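Local coordinates for protein angiogenin-1 (Salmo salar, PDB 7BFK) that probably cleaves RNA as a secreted endonuclease of the pancreatic ribonuclease family and appears to be auto-inhibited, at residues Val54-Thr59 and Cys107-Pro112; Leu11-Val15 and His114-Asp120. One frame throughout, in Å; residues are numbered along the deposited sequence.

Contact 1: residues Val54-Thr59 and Cys107-Pro112; sequences VQAICT and CDGKFP
Cys58 SG and Cys107 SG are joined in a disulfide bond of 2.1 Å, with a torsion of -86° about the sulfur-sulfur bond, close to the relaxed right angle. Cys58, the residue most covered here, turns its SG anti to its own carbonyl carbon (chi1 -62°), which sends the sulfur toward the hairpin. The sulfur also lies against the proline that follows the turn, with Cys58 SG 3.6 Å from Pro112 CD, while Cys58 CB rests 3.7 Å from Lys110 O. Gln55 supplies the polar grip one turn earlier. Its extended side chain runs beside that of Lys110, both pointing the same way, and Gln55 NE2 donates to Lys110 O at 3.2 Å. The carbonyl oxygen lies almost in the plane of the Gln55 amide, but the donor stands above the carbonyl plane, 55° out of it. Gln55 CG touches the same oxygen, so methylene and amide together cover it. This is a two-residue beta hairpin: strand 93-108 turns back into strand 111-113 through a type II' turn from Asp108 to Phe111, closed by Asp108 N to Phe111 O and Phe111 N to Asp108 O bonds, with Gly109 at its positive-phi corner. The disulfide clamps this hairpin to the chain leaving helix 51-55, and strand 69-72 backs it through Val70, which packs on Cys107. Lys110 CG lies 3.7 Å above one face of the Phe111 ring, toward the rim, and Gln55 NE2 lies 3.6 Å from Lys110 CD. On the exposed flank Thr59 CG2 packs on Lys110 CB at 3.7 Å, the two side chains slanting across each other. Tyr7 of helix 5-14 covers both Gln55 and Pro112.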
loop_
_atom_site.group_PDB
_atom_site.type_symbol
_atom_site.label_atom_id
_atom_site.label_comp_id
_atom_site.label_asym_id
_atom_site.label_seq_id
_atom_site.Cartn_x
_atom_site.Cartn_y
_atom_site.Cartn_z
ATOM N N VAL A 54 10.892 2.542 3.398
ATOM C CA VAL A 54 10.130 1.330 3.001
ATOM C C VAL A 54 11.080 0.364 2.285
ATOM O O VAL A 54 10.965 -0.847 2.552
ATOM C CB VAL A 54 8.880 1.674 2.166
ATOM C CG1 VAL A 54 8.072 0.429 1.851
ATOM C CG2 VAL A 54 8.004 2.706 2.870
ATOM N N GLN A 55 11.993 0.855 1.429
ATOM C CA GLN A 55 12.935 -0.033 0.699
ATOM C C GLN A 55 13.792 -0.766 1.743
ATOM O O GLN A 55 14.058 -1.965 1.555
ATOM C CB GLN A 55 13.790 0.724 -0.322
ATOM C CG GLN A 55 14.750 -0.195 -1.081
ATOM C CD GLN A 55 15.490 0.469 -2.221
ATOM O OE1 GLN A 55 15.803 1.659 -2.192
ATOM N NE2 GLN A 55 15.773 -0.313 -3.253
ATOM N N ALA A 56 14.123 -0.092 2.840
ATOM C CA ALA A 56 14.974 -0.634 3.925
ATOM C C ALA A 56 14.355 -1.912 4.515
ATOM O O ALA A 56 15.116 -2.724 5.051
ATOM C CB ALA A 56 15.191 0.422 4.987
ATOM N N ILE A 57 13.030 -2.084 4.449
ATOM C CA ILE A 57 12.338 -3.300 4.984
ATOM C C ILE A 57 12.949 -4.543 4.323
ATOM O O ILE A 57 13.028 -5.605 4.983
ATOM C CB ILE A 57 10.813 -3.231 4.761
ATOM C CG1 ILE A 57 10.179 -2.107 5.577
ATOM C CG2 ILE A 57 10.163 -4.575 5.071
ATOM C CD1 ILE A 57 8.755 -1.775 5.177
ATOM N N CYS A 58 13.365 -4.394 3.075
ATOM C CA CYS A 58 13.929 -5.467 2.227
ATOM C C CYS A 58 15.444 -5.605 2.465
ATOM O O CYS A 58 15.971 -6.657 2.131
ATOM C CB CYS A 58 13.650 -5.186 0.753
ATOM S SG CYS A 58 11.885 -5.142 0.315
ATOM N N THR A 59 16.100 -4.608 3.072
ATOM C CA THR A 59 17.589 -4.589 3.231
ATOM C C THR A 59 18.043 -4.242 4.657
ATOM O O THR A 59 18.848 -3.316 4.795
ATOM C CB THR A 59 18.217 -3.605 2.238
ATOM O OG1 THR A 59 17.741 -2.285 2.524
ATOM C CG2 THR A 59 17.905 -3.958 0.802
ATOM N N CYS A 107 9.071 -8.542 -1.026
ATOM C CA CYS A 107 10.384 -8.030 -1.472
ATOM C C CYS A 107 10.871 -8.876 -2.647
ATOM O O CYS A 107 10.784 -10.104 -2.558
ATOM C CB CYS A 107 11.424 -8.085 -0.359
ATOM S SG CYS A 107 11.106 -6.929 1.003
ATOM N N ASP A 108 11.312 -8.217 -3.714
ATOM C CA ASP A 108 11.997 -8.840 -4.871
ATOM C C ASP A 108 13.430 -8.345 -4.771
ATOM O O ASP A 108 13.710 -7.202 -5.215
ATOM C CB ASP A 108 11.326 -8.486 -6.195
ATOM C CG ASP A 108 11.800 -9.363 -7.345
ATOM O OD1 ASP A 108 12.863 -9.991 -7.205
ATOM O OD2 ASP A 108 11.091 -9.431 -8.348
ATOM N N GLY A 109 14.292 -9.122 -4.133
ATOM C CA GLY A 109 15.651 -8.656 -3.833
ATOM C C GLY A 109 15.548 -7.452 -2.923
ATOM O O GLY A 109 14.829 -7.559 -1.912
ATOM N N LYS A 110 16.141 -6.317 -3.310
ATOM C CA LYS A 110 16.179 -5.079 -2.491
ATOM C C LYS A 110 14.916 -4.228 -2.697
ATOM O O LYS A 110 14.869 -3.147 -2.078
ATOM C CB LYS A 110 17.390 -4.217 -2.861
ATOM C CG LYS A 110 17.296 -3.512 -4.215
ATOM C CD LYS A 110 18.360 -2.442 -4.453
ATOM C CE LYS A 110 19.660 -2.984 -5.001
ATOM N NZ LYS A 110 19.529 -3.381 -6.423
ATOM N N PHE A 111 13.945 -4.696 -3.495
ATOM C CA PHE A 111 12.758 -3.906 -3.932
ATOM C C PHE A 111 11.424 -4.410 -3.388
ATOM O O PHE A 111 10.982 -5.517 -3.681
ATOM C CB PHE A 111 12.602 -3.926 -5.458
ATOM C CG PHE A 111 13.716 -3.267 -6.226
ATOM C CD1 PHE A 111 13.806 -1.885 -6.303
ATOM C CD2 PHE A 111 14.659 -4.030 -6.909
ATOM C CE1 PHE A 111 14.827 -1.276 -7.019
ATOM C CE2 PHE A 111 15.673 -3.420 -7.631
ATOM C CZ PHE A 111 15.760 -2.044 -7.680
ATOM N N PRO A 112 10.717 -3.573 -2.599
ATOM C CA PRO A 112 9.326 -3.831 -2.267
ATOM C C PRO A 112 8.547 -3.939 -3.584
ATOM O O PRO A 112 8.823 -3.151 -4.485
ATOM C CB PRO A 112 8.889 -2.588 -1.480
ATOM C CG PRO A 112 10.179 -2.057 -0.896
ATOM C CD PRO A 112 11.246 -2.373 -1.931
#

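Contact 2: residues Leu11-Val15 and His114-Asp120; sequences LKQHV and HYDGDVD
Asp120, whose carboxylate meets the edge of the His14 ring, has its OD2 gripped by two groups of strand 43-47, a salt bridge from Lys43 NZ and a hydrogen bond with Thr45 OG1. Its other oxygen, OD1, lies near the plane of the imidazole, 3.0 Å from His14 CE1, and ring and carboxylate are tilted by only 18°. CG of Asp120 stands anti to the backbone N (chi1 -172°), which carries the carboxylate across to that edge. On the same ring, His14 ND1 is hydrogen-bonded to Thr45 O. The other histidine, His114, takes the His14 edge on its face, a T-shaped pair with centroids 5.9 Å apart and planes at 84°. Helix 5-14 and the loop after strand 111-113 thus bring together two histidines that, from the family sequence pattern, probably correspond to the active-site pair of pancreatic ribonucleases; Lys41 also reaches this loop, hydrogen-bonding Val119 O. A carboxylate lodged beside His14 is consistent with auto-inhibition of this enzyme. Gln13 crosses the His114 ring obliquely, its OE1 3.1 Å above one face, toward the rim, and its NE2 3.2 Å from His114 CE1. With an alanine in place of His114, the Gln13 amide would probably lose the ring it leans over and be freer to turn, and the edge of His14 would lose the face it points at. Gly117 CA, where the loop takes a tight path at positive phi, closes on Gln13 OE1 at 3.2 Å.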
loop_
_atom_site.group_PDB
_atom_site.type_symbol
_atom_site.label_atom_id
_atom_site.label_comp_id
_atom_site.label_asym_id
_atom_site.label_seq_id
_atom_site.Cartn_x
_atom_site.Cartn_y
_atom_site.Cartn_z
ATOM N N LEU A 11 5.371 2.075 -4.779
ATOM C CA LEU A 11 5.397 3.429 -4.185
ATOM C C LEU A 11 4.119 4.179 -4.551
ATOM O O LEU A 11 3.525 4.788 -3.647
ATOM C CB LEU A 11 6.638 4.169 -4.674
ATOM C CG LEU A 11 7.965 3.592 -4.220
ATOM C CD1 LEU A 11 9.116 4.416 -4.795
ATOM C CD2 LEU A 11 8.049 3.562 -2.687
ATOM N N LYS A 12 3.707 4.152 -5.820
ATOM C CA LYS A 12 2.495 4.870 -6.295
ATOM C C LYS A 12 1.259 4.338 -5.558
ATOM O O LYS A 12 0.445 5.126 -5.124
ATOM C CB LYS A 12 2.283 4.681 -7.802
ATOM C CG LYS A 12 3.216 5.460 -8.727
ATOM C CD LYS A 12 3.102 4.965 -10.179
ATOM C CE LYS A 12 4.221 5.405 -11.102
ATOM N NZ LYS A 12 3.980 6.747 -11.681
ATOM N N GLN A 13 1.147 3.024 -5.416
ATOM C CA GLN A 13 -0.020 2.379 -4.761
ATOM C C GLN A 13 0.007 2.499 -3.220
ATOM O O GLN A 13 -1.084 2.608 -2.647
ATOM C CB GLN A 13 -0.021 0.905 -5.128
ATOM C CG GLN A 13 -1.221 0.150 -4.609
ATOM C CD GLN A 13 -1.442 -1.083 -5.444
ATOM O OE1 GLN A 13 -1.292 -2.206 -4.983
ATOM N NE2 GLN A 13 -1.738 -0.862 -6.712
ATOM N N HIS A 14 1.179 2.493 -2.566
ATOM C CA HIS A 14 1.240 2.318 -1.089
ATOM C C HIS A 14 2.123 3.303 -0.326
ATOM O O HIS A 14 2.177 3.133 0.895
ATOM C CB HIS A 14 1.739 0.905 -0.758
ATOM C CG HIS A 14 0.817 -0.172 -1.205
ATOM N ND1 HIS A 14 -0.430 -0.341 -0.652
ATOM C CD2 HIS A 14 0.959 -1.158 -2.109
ATOM C CE1 HIS A 14 -1.035 -1.339 -1.247
ATOM N NE2 HIS A 14 -0.205 -1.862 -2.132
ATOM N N VAL A 15 2.826 4.254 -0.944
ATOM C CA VAL A 15 3.722 5.137 -0.138
ATOM C C VAL A 15 3.345 6.615 -0.374
ATOM O O VAL A 15 3.538 7.097 -1.509
ATOM C CB VAL A 15 5.204 4.832 -0.422
ATOM C CG1 VAL A 15 6.141 5.710 0.377
ATOM C CG2 VAL A 15 5.535 3.356 -0.189
ATOM N N HIS A 114 4.414 -5.300 -5.391
ATOM C CA HIS A 114 3.002 -5.754 -5.291
ATOM C C HIS A 114 2.631 -6.337 -6.662
ATOM O O HIS A 114 2.843 -5.648 -7.677
ATOM C CB HIS A 114 2.069 -4.619 -4.839
ATOM C CG HIS A 114 1.799 -3.621 -5.916
ATOM N ND1 HIS A 114 0.728 -3.744 -6.780
ATOM C CD2 HIS A 114 2.466 -2.511 -6.300
ATOM C CE1 HIS A 114 0.740 -2.741 -7.638
ATOM N NE2 HIS A 114 1.793 -1.974 -7.365
ATOM N N TYR A 115 2.152 -7.573 -6.698
ATOM C CA TYR A 115 1.811 -8.289 -7.951
ATOM C C TYR A 115 0.313 -8.156 -8.248
ATOM O O TYR A 115 -0.498 -8.781 -7.537
ATOM C CB TYR A 115 2.255 -9.749 -7.853
ATOM C CG TYR A 115 3.746 -9.945 -7.742
ATOM C CD1 TYR A 115 4.599 -9.464 -8.723
ATOM C CD2 TYR A 115 4.307 -10.653 -6.688
ATOM C CE1 TYR A 115 5.970 -9.653 -8.649
ATOM C CE2 TYR A 115 5.678 -10.853 -6.600
ATOM C CZ TYR A 115 6.512 -10.355 -7.589
ATOM O OH TYR A 115 7.863 -10.537 -7.525
ATOM N N ASP A 116 -0.023 -7.347 -9.263
ATOM C CA ASP A 116 -1.401 -7.132 -9.792
ATOM C C ASP A 116 -2.121 -6.013 -9.034
ATOM O O ASP A 116 -3.248 -5.661 -9.447
ATOM C CB ASP A 116 -2.230 -8.421 -9.754
ATOM C CG ASP A 116 -1.979 -9.342 -10.934
ATOM O OD1 ASP A 116 -1.651 -8.819 -12.022
ATOM O OD2 ASP A 116 -2.106 -10.573 -10.757
ATOM N N GLY A 117 -1.519 -5.480 -7.970
ATOM C CA GLY A 117 -2.141 -4.427 -7.144
ATOM C C GLY A 117 -3.621 -4.710 -6.898
ATOM O O GLY A 117 -4.382 -3.738 -6.682
ATOM N N ASP A 118 -4.022 -5.985 -6.987
ATOM C CA ASP A 118 -5.400 -6.468 -6.695
ATOM C C ASP A 118 -5.471 -6.843 -5.206
ATOM O O ASP A 118 -6.566 -7.163 -4.726
ATOM C CB ASP A 118 -5.810 -7.630 -7.605
ATOM C CG ASP A 118 -4.779 -8.744 -7.719
ATOM O OD1 ASP A 118 -3.721 -8.638 -7.067
ATOM O OD2 ASP A 118 -5.036 -9.706 -8.477
ATOM N N VAL A 119 -4.336 -6.852 -4.504
ATOM C CA VAL A 119 -4.335 -7.095 -3.034
ATOM C C VAL A 119 -3.775 -5.831 -2.370
ATOM O O VAL A 119 -3.803 -4.751 -2.986
ATOM C CB VAL A 119 -3.606 -8.391 -2.612
ATOM C CG1 VAL A 119 -3.686 -8.633 -1.100
ATOM C CG2 VAL A 119 -4.158 -9.609 -3.344
ATOM N N ASP A 120 -3.277 -5.957 -1.163
ATOM C CA ASP A 120 -2.861 -4.791 -0.369
ATOM C C ASP A 120 -1.692 -5.233 0.509
ATOM O O ASP A 120 -1.461 -6.447 0.664
ATOM C CB ASP A 120 -4.083 -4.318 0.432
ATOM C CG ASP A 120 -3.940 -3.018 1.177
ATOM O OD1 ASP A 120 -3.015 -2.248 0.828
ATOM O OD2 ASP A 120 -4.771 -2.783 2.123
#

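Overall arrangement
Along the chain the order is 11-15, 54-59, 107-112 and 114-120, so contact 2 brackets contact 1 in sequence. Their centres lie about 14 Å apart: the centre of contact 2 is about 5 Å from the centre of the chain, that of contact 1 about 14 Å from it. Strand 111-113 joins them, starting in contact 1 and leading straight into the loop of contact 2. Helix 5-14 spans both, its later part, from Leu11 on, forming one half of contact 2 while Tyr7 and Phe10 cover Pro112 of contact 1. Val54 also packs on Val15. The disulfide-clamped hairpin formed by strands 93-108 and 111-113 probably steadies the start of the likely active-site loop.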